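Local coordinates for protein methylocystis parvus OBBP MbnE (Methylocystis parvus OBBP, PDB 5ICQ) that probably binds methanobactin in the periplasm, as a family 5 extracellular solute-binding protein that would serve the methanobactin transport machinery, at residues G93-G98 against Y227-V232; P204-D209 against K220-G225; A516-E521 against G528-A533; A39-P44 against S502-N507. All coordinates share one frame; numbering follows the deposited sequence.

Contact 1 of 4, residues G93-G98 against Y227-V232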
loop_
_atom_site.group_PDB
_atom_site.type_symbol
_atom_site.label_atom_id
_atom_site.label_comp_id
_atom_site.label_asym_id
_atom_site.label_seq_id
_atom_site.Cartn_x
_atom_site.Cartn_y
_atom_site.Cartn_z
ATOM N N GLY A 93 -10.563 -10.894 -7.622
ATOM C CA GLY A 93 -9.707 -11.764 -8.410
ATOM C C GLY A 93 -10.278 -13.164 -8.545
ATOM O O GLY A 93 -10.515 -13.632 -9.660
ATOM N N ASN A 94 -10.515 -13.833 -7.410
ATOM C CA ASN A 94 -11.067 -15.188 -7.439
ATOM C C ASN A 94 -12.511 -15.202 -7.925
ATOM O O ASN A 94 -12.923 -16.132 -8.631
ATOM C CB ASN A 94 -10.990 -15.818 -6.050
ATOM C CG ASN A 94 -9.565 -16.118 -5.627
ATOM O OD1 ASN A 94 -8.738 -16.555 -6.439
ATOM N ND2 ASN A 94 -9.268 -15.879 -4.359
ATOM N N VAL A 95 -13.307 -14.217 -7.516
ATOM C CA VAL A 95 -14.725 -14.146 -7.864
ATOM C C VAL A 95 -15.019 -12.940 -8.746
ATOM O O VAL A 95 -15.562 -13.079 -9.844
ATOM C CB VAL A 95 -15.611 -14.130 -6.596
ATOM C CG1 VAL A 95 -17.072 -14.025 -6.984
ATOM C CG2 VAL A 95 -15.383 -15.386 -5.774
ATOM N N PHE A 96 -14.641 -11.746 -8.293
ATOM C CA PHE A 96 -14.913 -10.508 -9.019
ATOM C C PHE A 96 -13.716 -10.111 -9.871
ATOM O O PHE A 96 -12.594 -10.015 -9.363
ATOM C CB PHE A 96 -15.233 -9.375 -8.043
ATOM C CG PHE A 96 -16.400 -9.664 -7.146
ATOM C CD1 PHE A 96 -17.684 -9.753 -7.664
ATOM C CD2 PHE A 96 -16.214 -9.818 -5.785
ATOM C CE1 PHE A 96 -18.766 -9.999 -6.837
ATOM C CE2 PHE A 96 -17.291 -10.060 -4.942
ATOM C CZ PHE A 96 -18.566 -10.159 -5.469
ATOM N N GLN A 97 -13.962 -9.831 -11.150
ATOM C CA GLN A 97 -12.892 -9.565 -12.101
ATOM C C GLN A 97 -13.008 -8.162 -12.674
ATOM O O GLN A 97 -14.109 -7.650 -12.879
ATOM C CB GLN A 97 -12.930 -10.543 -13.276
ATOM C CG GLN A 97 -12.788 -11.979 -12.900
ATOM C CD GLN A 97 -12.680 -12.823 -14.140
ATOM O OE1 GLN A 97 -13.573 -12.807 -14.993
ATOM N NE2 GLN A 97 -11.568 -13.528 -14.276
ATOM N N GLY A 98 -11.860 -7.564 -12.990
ATOM C CA GLY A 98 -11.846 -6.311 -13.716
ATOM C C GLY A 98 -11.783 -6.500 -15.220
ATOM O O GLY A 98 -11.681 -7.607 -15.749
ATOM N N TYR A 227 -13.322 -19.015 -9.248
ATOM C CA TYR A 227 -13.943 -19.688 -8.118
ATOM C C TYR A 227 -15.330 -19.132 -7.857
ATOM O O TYR A 227 -15.596 -17.948 -8.084
ATOM C CB TYR A 227 -13.120 -19.532 -6.823
ATOM C CG TYR A 227 -11.763 -20.173 -6.912
ATOM C CD1 TYR A 227 -11.587 -21.526 -6.623
ATOM C CD2 TYR A 227 -10.656 -19.435 -7.318
ATOM C CE1 TYR A 227 -10.321 -22.123 -6.722
ATOM C CE2 TYR A 227 -9.399 -20.021 -7.425
ATOM C CZ TYR A 227 -9.241 -21.358 -7.120
ATOM O OH TYR A 227 -7.994 -21.931 -7.246
ATOM N N VAL A 228 -16.202 -19.993 -7.348
ATOM C CA VAL A 228 -17.495 -19.567 -6.830
ATOM C C VAL A 228 -17.495 -19.735 -5.317
ATOM O O VAL A 228 -16.709 -20.503 -4.742
ATOM C CB VAL A 228 -18.663 -20.353 -7.457
ATOM C CG1 VAL A 228 -18.592 -20.282 -8.970
ATOM C CG2 VAL A 228 -18.652 -21.805 -6.976
ATOM N N VAL A 229 -18.389 -18.997 -4.666
ATOM C CA VAL A 229 -18.548 -19.094 -3.218
ATOM C C VAL A 229 -19.426 -20.306 -2.926
ATOM O O VAL A 229 -20.609 -20.328 -3.275
ATOM C CB VAL A 229 -19.145 -17.816 -2.626
ATOM C CG1 VAL A 229 -19.379 -17.999 -1.134
ATOM C CG2 VAL A 229 -18.215 -16.649 -2.870
ATOM N N ALA A 230 -18.837 -21.328 -2.308
ATOM C CA ALA A 230 -19.494 -22.604 -2.072
ATOM C C ALA A 230 -20.108 -22.718 -0.688
ATOM O O ALA A 230 -21.129 -23.393 -0.529
ATOM C CB ALA A 230 -18.501 -23.752 -2.270
ATOM N N ASP A 231 -19.521 -22.075 0.313
ATOM C CA ASP A 231 -20.072 -22.132 1.660
ATOM C C ASP A 231 -19.586 -20.911 2.422
ATOM O O ASP A 231 -18.471 -20.435 2.203
ATOM C CB ASP A 231 -19.656 -23.412 2.394
ATOM C CG ASP A 231 -20.366 -23.573 3.733
ATOM O OD1 ASP A 231 -21.612 -23.522 3.750
ATOM O OD2 ASP A 231 -19.679 -23.719 4.767
ATOM N N VAL A 232 -20.432 -20.397 3.308
ATOM C CA VAL A 232 -20.039 -19.272 4.145
ATOM C C VAL A 232 -20.628 -19.462 5.534
ATOM O O VAL A 232 -21.813 -19.782 5.681
ATOM C CB VAL A 232 -20.468 -17.913 3.550
ATOM C CG1 VAL A 232 -21.936 -17.914 3.224
ATOM C CG2 VAL A 232 -20.132 -16.769 4.516
#

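Contact 2 of 4, residues P204-D209 against K220-G225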
loop_
_atom_site.group_PDB
_atom_site.type_symbol
_atom_site.label_atom_id
_atom_site.label_comp_id
_atom_site.label_asym_id
_atom_site.label_seq_id
_atom_site.Cartn_x
_atom_site.Cartn_y
_atom_site.Cartn_z
ATOM N N PRO A 204 -22.687 -8.294 -12.193
ATOM C CA PRO A 204 -23.790 -8.751 -13.055
ATOM C C PRO A 204 -25.083 -7.961 -12.841
ATOM O O PRO A 204 -25.756 -8.100 -11.821
ATOM C CB PRO A 204 -23.951 -10.225 -12.655
ATOM C CG PRO A 204 -23.546 -10.248 -11.194
ATOM C CD PRO A 204 -22.446 -9.208 -11.057
ATOM N N LYS A 205 -25.451 -7.170 -13.851
ATOM C CA LYS A 205 -26.716 -6.438 -13.774
ATOM C C LYS A 205 -27.893 -7.369 -13.487
ATOM O O LYS A 205 -28.781 -7.028 -12.698
ATOM C CB LYS A 205 -26.972 -5.665 -15.065
ATOM C CG LYS A 205 -28.261 -4.838 -14.977
ATOM C CD LYS A 205 -28.456 -3.929 -16.179
ATOM C CE LYS A 205 -29.605 -2.956 -15.937
ATOM N NZ LYS A 205 -29.863 -2.140 -17.159
ATOM N N HIS A 206 -27.913 -8.554 -14.106
ATOM C CA HIS A 206 -29.046 -9.463 -13.951
ATOM C C HIS A 206 -29.118 -10.125 -12.576
ATOM O O HIS A 206 -30.121 -10.791 -12.281
ATOM C CB HIS A 206 -28.991 -10.546 -15.033
ATOM C CG HIS A 206 -27.934 -11.578 -14.793
ATOM N ND1 HIS A 206 -26.598 -11.357 -15.060
ATOM C CD2 HIS A 206 -28.015 -12.841 -14.307
ATOM C CE1 HIS A 206 -25.901 -12.436 -14.743
ATOM N NE2 HIS A 206 -26.738 -13.355 -14.291
ATOM N N ALA A 207 -28.097 -9.967 -11.724
ATOM C CA ALA A 207 -28.048 -10.745 -10.494
ATOM C C ALA A 207 -27.632 -9.954 -9.256
ATOM O O ALA A 207 -27.393 -10.567 -8.208
ATOM C CB ALA A 207 -27.102 -11.934 -10.663
ATOM N N LEU A 208 -27.517 -8.631 -9.330
ATOM C CA LEU A 208 -27.108 -7.824 -8.182
ATOM C C LEU A 208 -28.255 -6.891 -7.828
ATOM O O LEU A 208 -28.699 -6.106 -8.671
ATOM C CB LEU A 208 -25.834 -7.023 -8.479
ATOM C CG LEU A 208 -25.165 -6.259 -7.326
ATOM C CD1 LEU A 208 -23.701 -5.984 -7.637
ATOM C CD2 LEU A 208 -25.862 -4.938 -7.022
ATOM N N ASP A 209 -28.719 -6.974 -6.581
ATOM C CA ASP A 209 -29.774 -6.102 -6.068
ATOM C C ASP A 209 -29.141 -4.780 -5.641
ATOM O O ASP A 209 -28.412 -4.735 -4.647
ATOM C CB ASP A 209 -30.474 -6.785 -4.895
ATOM C CG ASP A 209 -31.668 -5.996 -4.363
ATOM O OD1 ASP A 209 -31.748 -4.770 -4.588
ATOM O OD2 ASP A 209 -32.527 -6.618 -3.700
ATOM N N LYS A 220 -24.386 -15.620 -1.310
ATOM C CA LYS A 220 -23.257 -15.930 -2.174
ATOM C C LYS A 220 -23.295 -15.040 -3.412
ATOM O O LYS A 220 -24.236 -15.139 -4.209
ATOM C CB LYS A 220 -23.284 -17.402 -2.542
ATOM C CG LYS A 220 -23.247 -18.304 -1.312
ATOM C CD LYS A 220 -23.432 -19.765 -1.694
ATOM C CE LYS A 220 -23.569 -20.638 -0.466
ATOM N NZ LYS A 220 -23.923 -22.026 -0.858
ATOM N N PRO A 221 -22.320 -14.162 -3.604
ATOM C CA PRO A 221 -22.371 -13.222 -4.725
ATOM C C PRO A 221 -21.964 -13.869 -6.037
ATOM O O PRO A 221 -21.141 -14.786 -6.083
ATOM C CB PRO A 221 -21.355 -12.153 -4.315
ATOM C CG PRO A 221 -20.306 -12.958 -3.575
ATOM C CD PRO A 221 -21.081 -14.018 -2.817
ATOM N N LEU A 222 -22.538 -13.352 -7.120
ATOM C CA LEU A 222 -22.227 -13.836 -8.457
ATOM C C LEU A 222 -21.075 -13.037 -9.053
ATOM O O LEU A 222 -21.135 -11.801 -9.126
ATOM C CB LEU A 222 -23.454 -13.737 -9.369
ATOM C CG LEU A 222 -23.173 -14.339 -10.755
ATOM C CD1 LEU A 222 -23.103 -15.847 -10.645
ATOM C CD2 LEU A 222 -24.209 -13.926 -11.795
ATOM N N GLY A 223 -20.038 -13.744 -9.492
ATOM C CA GLY A 223 -18.965 -13.115 -10.238
ATOM C C GLY A 223 -18.642 -13.874 -11.509
ATOM O O GLY A 223 -19.432 -14.717 -11.948
ATOM N N SER A 224 -17.497 -13.569 -12.126
ATOM C CA SER A 224 -17.073 -14.231 -13.354
ATOM C C SER A 224 -15.727 -14.927 -13.210
ATOM O O SER A 224 -15.196 -15.407 -14.209
ATOM C CB SER A 224 -17.001 -13.232 -14.513
ATOM O OG SER A 224 -16.050 -12.209 -14.236
ATOM N N GLY A 225 -15.172 -15.000 -11.998
ATOM C CA GLY A 225 -13.821 -15.477 -11.808
ATOM C C GLY A 225 -13.721 -16.988 -11.693
ATOM O O GLY A 225 -14.704 -17.746 -11.828
HETATM O O HOH W 1 -24.579 -11.228 -6.894
#

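Contact 3 of 4, residues A516-E521 against G528-A533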
loop_
_atom_site.group_PDB
_atom_site.type_symbol
_atom_site.label_atom_id
_atom_site.label_comp_id
_atom_site.label_asym_id
_atom_site.label_seq_id
_atom_site.Cartn_x
_atom_site.Cartn_y
_atom_site.Cartn_z
ATOM N N ALA A 516 -3.684 21.656 -0.272
ATOM C CA ALA A 516 -5.148 21.662 -0.255
ATOM C C ALA A 516 -5.718 20.802 0.870
ATOM O O ALA A 516 -6.804 21.098 1.382
ATOM C CB ALA A 516 -5.686 21.183 -1.604
ATOM N N THR A 517 -5.014 19.747 1.279
ATOM C CA THR A 517 -5.524 18.872 2.327
ATOM C C THR A 517 -4.870 19.115 3.677
ATOM O O THR A 517 -5.220 18.433 4.646
ATOM C CB THR A 517 -5.342 17.401 1.949
ATOM O OG1 THR A 517 -3.950 17.110 1.756
ATOM C CG2 THR A 517 -6.128 17.074 0.674
ATOM N N ALA A 518 -3.935 20.067 3.764
ATOM C CA ALA A 518 -3.209 20.281 5.013
ATOM C C ALA A 518 -4.126 20.698 6.162
ATOM O O ALA A 518 -3.797 20.459 7.330
ATOM C CB ALA A 518 -2.124 21.342 4.820
ATOM N N ASN A 519 -5.255 21.335 5.867
ATOM C CA ASN A 519 -6.156 21.810 6.917
ATOM C C ASN A 519 -7.581 21.361 6.656
ATOM O O ASN A 519 -8.552 22.075 6.938
ATOM C CB ASN A 519 -6.055 23.324 7.067
ATOM C CG ASN A 519 -4.719 23.731 7.631
ATOM O OD1 ASN A 519 -4.495 23.647 8.841
ATOM N ND2 ASN A 519 -3.802 24.128 6.761
ATOM N N GLN A 520 -7.716 20.139 6.164
ATOM C CA GLN A 520 -8.995 19.499 5.883
ATOM C C GLN A 520 -9.182 18.367 6.890
ATOM O O GLN A 520 -8.380 17.430 6.924
ATOM C CB GLN A 520 -8.989 18.984 4.443
ATOM C CG GLN A 520 -10.131 18.085 4.028
ATOM C CD GLN A 520 -9.845 17.452 2.674
ATOM O OE1 GLN A 520 -9.705 16.234 2.559
ATOM N NE2 GLN A 520 -9.722 18.288 1.645
ATOM N N GLU A 521 -10.221 18.461 7.720
ATOM C CA GLU A 521 -10.441 17.448 8.750
ATOM C C GLU A 521 -10.500 16.054 8.140
ATOM O O GLU A 521 -11.026 15.859 7.041
ATOM C CB GLU A 521 -11.731 17.739 9.523
ATOM C CG GLU A 521 -11.639 18.979 10.381
ATOM C CD GLU A 521 -12.493 18.901 11.638
ATOM O OE1 GLU A 521 -13.473 18.123 11.663
ATOM O OE2 GLU A 521 -12.166 19.620 12.609
ATOM N N GLY A 528 0.345 18.528 8.212
ATOM C CA GLY A 528 -0.044 19.856 7.769
ATOM C C GLY A 528 0.928 20.467 6.784
ATOM O O GLY A 528 1.093 21.690 6.764
ATOM N N ALA A 529 1.573 19.646 5.960
ATOM C CA ALA A 529 2.505 20.159 4.964
ATOM C C ALA A 529 1.755 20.990 3.936
ATOM O O ALA A 529 0.750 20.539 3.384
ATOM C CB ALA A 529 3.237 19.007 4.279
ATOM N N ALA A 530 2.241 22.212 3.673
ATOM C CA ALA A 530 1.596 23.104 2.699
ATOM C C ALA A 530 2.712 23.867 1.987
ATOM O O ALA A 530 3.007 25.023 2.300
ATOM C CB ALA A 530 0.587 24.036 3.369
ATOM N N SER A 531 3.318 23.208 0.999
ATOM C CA SER A 531 4.524 23.695 0.337
ATOM C C SER A 531 4.273 23.761 -1.163
ATOM O O SER A 531 3.878 22.753 -1.765
ATOM C CB SER A 531 5.715 22.770 0.618
ATOM O OG SER A 531 6.703 22.911 -0.396
ATOM N N PRO A 532 4.490 24.910 -1.805
ATOM C CA PRO A 532 4.348 24.942 -3.269
ATOM C C PRO A 532 5.274 23.970 -3.971
ATOM O O PRO A 532 4.926 23.471 -5.047
ATOM C CB PRO A 532 4.682 26.399 -3.629
ATOM C CG PRO A 532 4.428 27.178 -2.367
ATOM C CD PRO A 532 4.770 26.236 -1.230
ATOM N N ALA A 533 6.456 23.694 -3.398
ATOM C CA ALA A 533 7.385 22.761 -4.032
ATOM C C ALA A 533 6.889 21.323 -3.934
ATOM O O ALA A 533 7.068 20.530 -4.868
ATOM C CB ALA A 533 8.770 22.892 -3.403
HETATM O O HOH W 2 -0.874 24.060 7.393
#

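Contact 4 of 4, residues A39-P44 against S502-N507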
loop_
_atom_site.group_PDB
_atom_site.type_symbol
_atom_site.label_atom_id
_atom_site.label_comp_id
_atom_site.label_asym_id
_atom_site.label_seq_id
_atom_site.Cartn_x
_atom_site.Cartn_y
_atom_site.Cartn_z
ATOM N N ALA A 39 0.457 0.364 -19.635
ATOM C CA ALA A 39 1.331 0.707 -18.518
ATOM C C ALA A 39 1.040 2.132 -18.073
ATOM O O ALA A 39 0.779 3.006 -18.904
ATOM C CB ALA A 39 2.810 0.586 -18.902
ATOM N N MET A 40 1.100 2.368 -16.755
ATOM C CA MET A 40 0.879 3.723 -16.258
ATOM C C MET A 40 1.888 4.691 -16.865
ATOM O O MET A 40 1.521 5.795 -17.296
ATOM C CB MET A 40 0.959 3.760 -14.727
ATOM C CG MET A 40 0.749 5.164 -14.143
ATOM S SD MET A 40 -0.839 5.886 -14.679
ATOM C CE MET A 40 -0.523 7.639 -14.451
ATOM N N HIS A 41 3.164 4.289 -16.909
ATOM C CA HIS A 41 4.238 5.064 -17.516
ATOM C C HIS A 41 5.024 4.180 -18.470
ATOM O O HIS A 41 5.321 3.023 -18.159
ATOM C CB HIS A 41 5.188 5.651 -16.453
ATOM C CG HIS A 41 4.488 6.396 -15.366
ATOM N ND1 HIS A 41 4.033 7.690 -15.523
ATOM C CD2 HIS A 41 4.159 6.031 -14.104
ATOM C CE1 HIS A 41 3.457 8.089 -14.404
ATOM N NE2 HIS A 41 3.515 7.101 -13.529
ATOM N N GLY A 42 5.367 4.727 -19.632
ATOM C CA GLY A 42 6.118 3.922 -20.566
ATOM C C GLY A 42 5.225 2.889 -21.228
ATOM O O GLY A 42 4.003 3.043 -21.311
ATOM N N ALA A 43 5.857 1.810 -21.696
ATOM C CA ALA A 43 5.269 0.756 -22.508
ATOM C C ALA A 43 5.136 -0.535 -21.707
ATOM O O ALA A 43 5.968 -0.820 -20.840
ATOM C CB ALA A 43 6.124 0.479 -23.751
ATOM N N PRO A 44 4.106 -1.339 -21.976
ATOM C CA PRO A 44 3.994 -2.634 -21.293
ATOM C C PRO A 44 5.213 -3.482 -21.612
ATOM O O PRO A 44 5.710 -3.475 -22.737
ATOM C CB PRO A 44 2.711 -3.245 -21.882
ATOM C CG PRO A 44 1.991 -2.101 -22.541
ATOM C CD PRO A 44 3.055 -1.154 -22.993
ATOM N N SER A 502 4.360 3.059 -2.472
ATOM C CA SER A 502 3.874 2.253 -3.576
ATOM C C SER A 502 4.895 2.329 -4.700
ATOM O O SER A 502 5.672 3.281 -4.780
ATOM C CB SER A 502 2.490 2.738 -4.031
ATOM O OG SER A 502 2.423 2.940 -5.423
ATOM N N ALA A 503 4.916 1.297 -5.547
ATOM C CA ALA A 503 5.810 1.306 -6.697
ATOM C C ALA A 503 5.363 2.274 -7.782
ATOM O O ALA A 503 6.132 2.526 -8.712
ATOM C CB ALA A 503 5.927 -0.106 -7.289
ATOM N N SER A 504 4.145 2.808 -7.708
ATOM C CA SER A 504 3.654 3.759 -8.707
ATOM C C SER A 504 2.854 4.838 -7.998
ATOM O O SER A 504 1.628 4.898 -8.115
ATOM C CB SER A 504 2.808 3.050 -9.772
ATOM O OG SER A 504 2.602 3.897 -10.902
ATOM N N PRO A 505 3.524 5.722 -7.252
ATOM C CA PRO A 505 2.797 6.769 -6.524
ATOM C C PRO A 505 1.995 7.646 -7.468
ATOM O O PRO A 505 2.432 7.965 -8.578
ATOM C CB PRO A 505 3.908 7.557 -5.819
ATOM C CG PRO A 505 5.167 7.215 -6.555
ATOM C CD PRO A 505 4.978 5.812 -7.053
ATOM N N GLY A 506 0.799 8.009 -7.032
ATOM C CA GLY A 506 -0.151 8.707 -7.889
ATOM C C GLY A 506 -0.996 9.681 -7.122
ATOM O O GLY A 506 -0.492 10.400 -6.245
ATOM N N ASN A 507 -2.293 9.717 -7.442
ATOM C CA ASN A 507 -3.171 10.739 -6.885
ATOM C C ASN A 507 -3.262 10.664 -5.364
ATOM O O ASN A 507 -3.567 11.677 -4.726
ATOM C CB ASN A 507 -4.571 10.628 -7.513
ATOM C CG ASN A 507 -4.593 11.030 -8.990
ATOM O OD1 ASN A 507 -3.907 11.965 -9.400
ATOM N ND2 ASN A 507 -5.393 10.326 -9.789
HETATM O O HOH W 3 1.558 7.647 -10.879
#

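Contact 1 of 4, residues G93-G98 against Y227-V232
Tyr227, at the start of the edge strand 227-233, meets Asn94 twice, once through the backbone and once through the side chain. Its N donates to Asn94 O at 3.0 Å in a nearly straight bond. Alongside this bond the two side chains run the same way, both with CG anti to the carbonyl carbon (chi1 -63° in Tyr227, -69° in Asn94). The amide is turned almost perpendicular to the phenol ring, 87° between planes, and brings Asn94 OD1 obliquely to within 3.6 Å of Tyr227 CD2 and 3.7 Å of Tyr227 CE2. Neither polar end depends on the other: Asn94 ND2 is bonded to Gly90 O and Thr601 OG1, while Tyr227 OH is bonded to Phe260 O. Tyr227 O, in turn, lies 3.5 Å from Val95 CG2, a methyl packed against a carbonyl.

Val228 points away and pairs through its backbone with Lys241. Val229 returns to the interface, its CG2 being 4.2 Å from Val95 CG2, and also rests on Leu238 and Leu240 of strand 237-242. Beyond it, Ala230 and Asp231 both face Leu239 in a classic beta bulge, and the strand leaves the 93-98 loop behind.

The chemistry is therefore that of a buried loop held to an outermost strand by one backbone bond and a small apolar patch. A further backbone bond between Val95 and Gly225 extends this hold. The outside bonds of Asn94 ND2 and Tyr227 OH satisfy those two buried polar atoms and should limit the rotation of the amide and the phenol.

Contact 2 of 4, residues P204-D209 against K220-G225
The backbones of Ala207 and Leu222 approach to 6.9 Å between CA atoms, neither segment being regular helix or strand, and the first folds back in a type I beta turn closed by Ala207 N to Pro204 O at 3.0 Å. The Leu222 side chain packs against the side chains that this turn presents. With CG anti to the backbone N (chi1 -176°), the leucine reaches toward the turn, and among its side-chain atoms one branch, CD2, does most of the touching. It lies 3.7 Å from Ala207 CB and 3.8 Å from Pro204 CG, the proline ring slanting across the isobutyl group. That ring also lies against the leucine carbonyl, with Pro204 CD 3.5 Å from Leu222 O. The CD2 methyl comes obliquely to the imidazole, 3.6 Å from His206 NE2, with the two side chains crossing at about a right angle. Ala207 CB also covers one face of that imidazole, offset toward the rim.

The nitrogen His206 NE2 has its polar partner in Asp139, a residue that Leu222 touches as well, so one loop residue helps to frame both side chains. Between the main chains a water fills the polar role: it accepts from Leu222 N at 3.0 Å and donates to Ala207 O at 3.2 Å.

A leucine thus packs on a type I turn, with a water joining the two main chains, within the irregular connection between helix 193-198 and the edge strand 227-233.

Contact 3 of 4, residues A516-E521 against G528-A533
Ala518 and Gly528 bring their CA atoms to 4.2 Å; the direct contact between the segments is van der Waals packing, and the polar link runs through water. A single methyl does the packing. Ala518 CB sits 3.3 Å from Ala529 O, against a bare piece of main chain. Gly528 C is 3.7 Å from the same Ala518 CB. One other methyl stands at its flank, with Ala530 CB 4.1 Å from Ala518 CB. Gly528 takes a positive phi, 75°, and its backbone angles would press a beta carbon against the preceding carbonyl, which accounts for glycine at the turn into 529-530.

Polar contact across the pair is indirect. One water accepts from Asn519 ND2 at 3.0 Å and donates to Gly528 O at 3.1 Å, tying the amide side chain of one segment to the peptide of the other. The carbonyls that flank the methyl have partners elsewhere: Ala518 O receives Arg329 NH2, and Ala529 O receives Asn525 ND2.

Capping and flanking bonds shape the ends. Ser531 is the N-cap of the following helix, where its OG accepts weakly from Ala533 N at 3.1 Å and also from Ile534 N. On the other segment, Thr517 OG1 lies among the carbonyls of Arg510, Met511 and Ser514, its single proton shared between them or given to one.

The contact thus closes a short surface loop between two helices: Thr517 holds its start to the end of helix 508-513, and Ser531 begins helix 532-543.

Contact 4 of 4, residues A39-P44 against S502-N507
The amide of Ser504, whose hydroxyl faces Met40 and His41 across the interface, donates to Ser502 OG at 2.9 Å. This bond, spanning two residues, makes an ST turn and fixes the backbone from which Ser504 reaches out. Its OG is set anti to the backbone N (chi1 -166°) and meets the other segment by packing: it lies 3.9 Å from Met40 CG and, at the ring edge and near its plane, 4.2 Å from His41 CD2. Met40 CG, itself anti to the backbone N (chi1 179°), also sits over one face of the imidazole, offset toward the rim, and the Met40 and His41 side chains lie together where the serine touches them.

A water lies at another point on the imidazole edge, in its plane. Its contact with His41 NE2 is weak, at 3.3 Å, and its approach to Pro505 O is too short to be trusted, so a bridge between the segments is doubtful. The ring is further placed by stacking with Phe550 of helix 547-563 and by a weak bond between His41 ND1 and Ala544 O; Pro505 packs on the same phenylalanine.

Strand 38-39 belongs to the antiparallel sheet that contains 109-120, whereas the 502-507 loop follows strand 494-498 of the large mixed sheet. A sparse meeting of loops from separate sheets is consistent with the junction between two lobes in the bilobal fold of periplasmic solute-binding proteins.

Along the chain, contact 4 spans the widest interval and encloses contact 1, which in turn encloses contact 2; contact 3 follows in series. Contacts 1 and 2, with centres about 10 Å apart, form one continuous region: Gln97 OE1 probably bonds to Ser224 OG, Val95 O to Gly225 N, and Phe96 packs on Pro221, all beside edge strand 227-233. Contact 3 lies about 41 Å from both, centre to centre, in another part of the chain. Contact 4 is nearer the middle, its centre about 24 Å from that of contact 3. There a loop beside the antiparallel sheet meets a loop after strand 494-498, probably at the junction of the lobes.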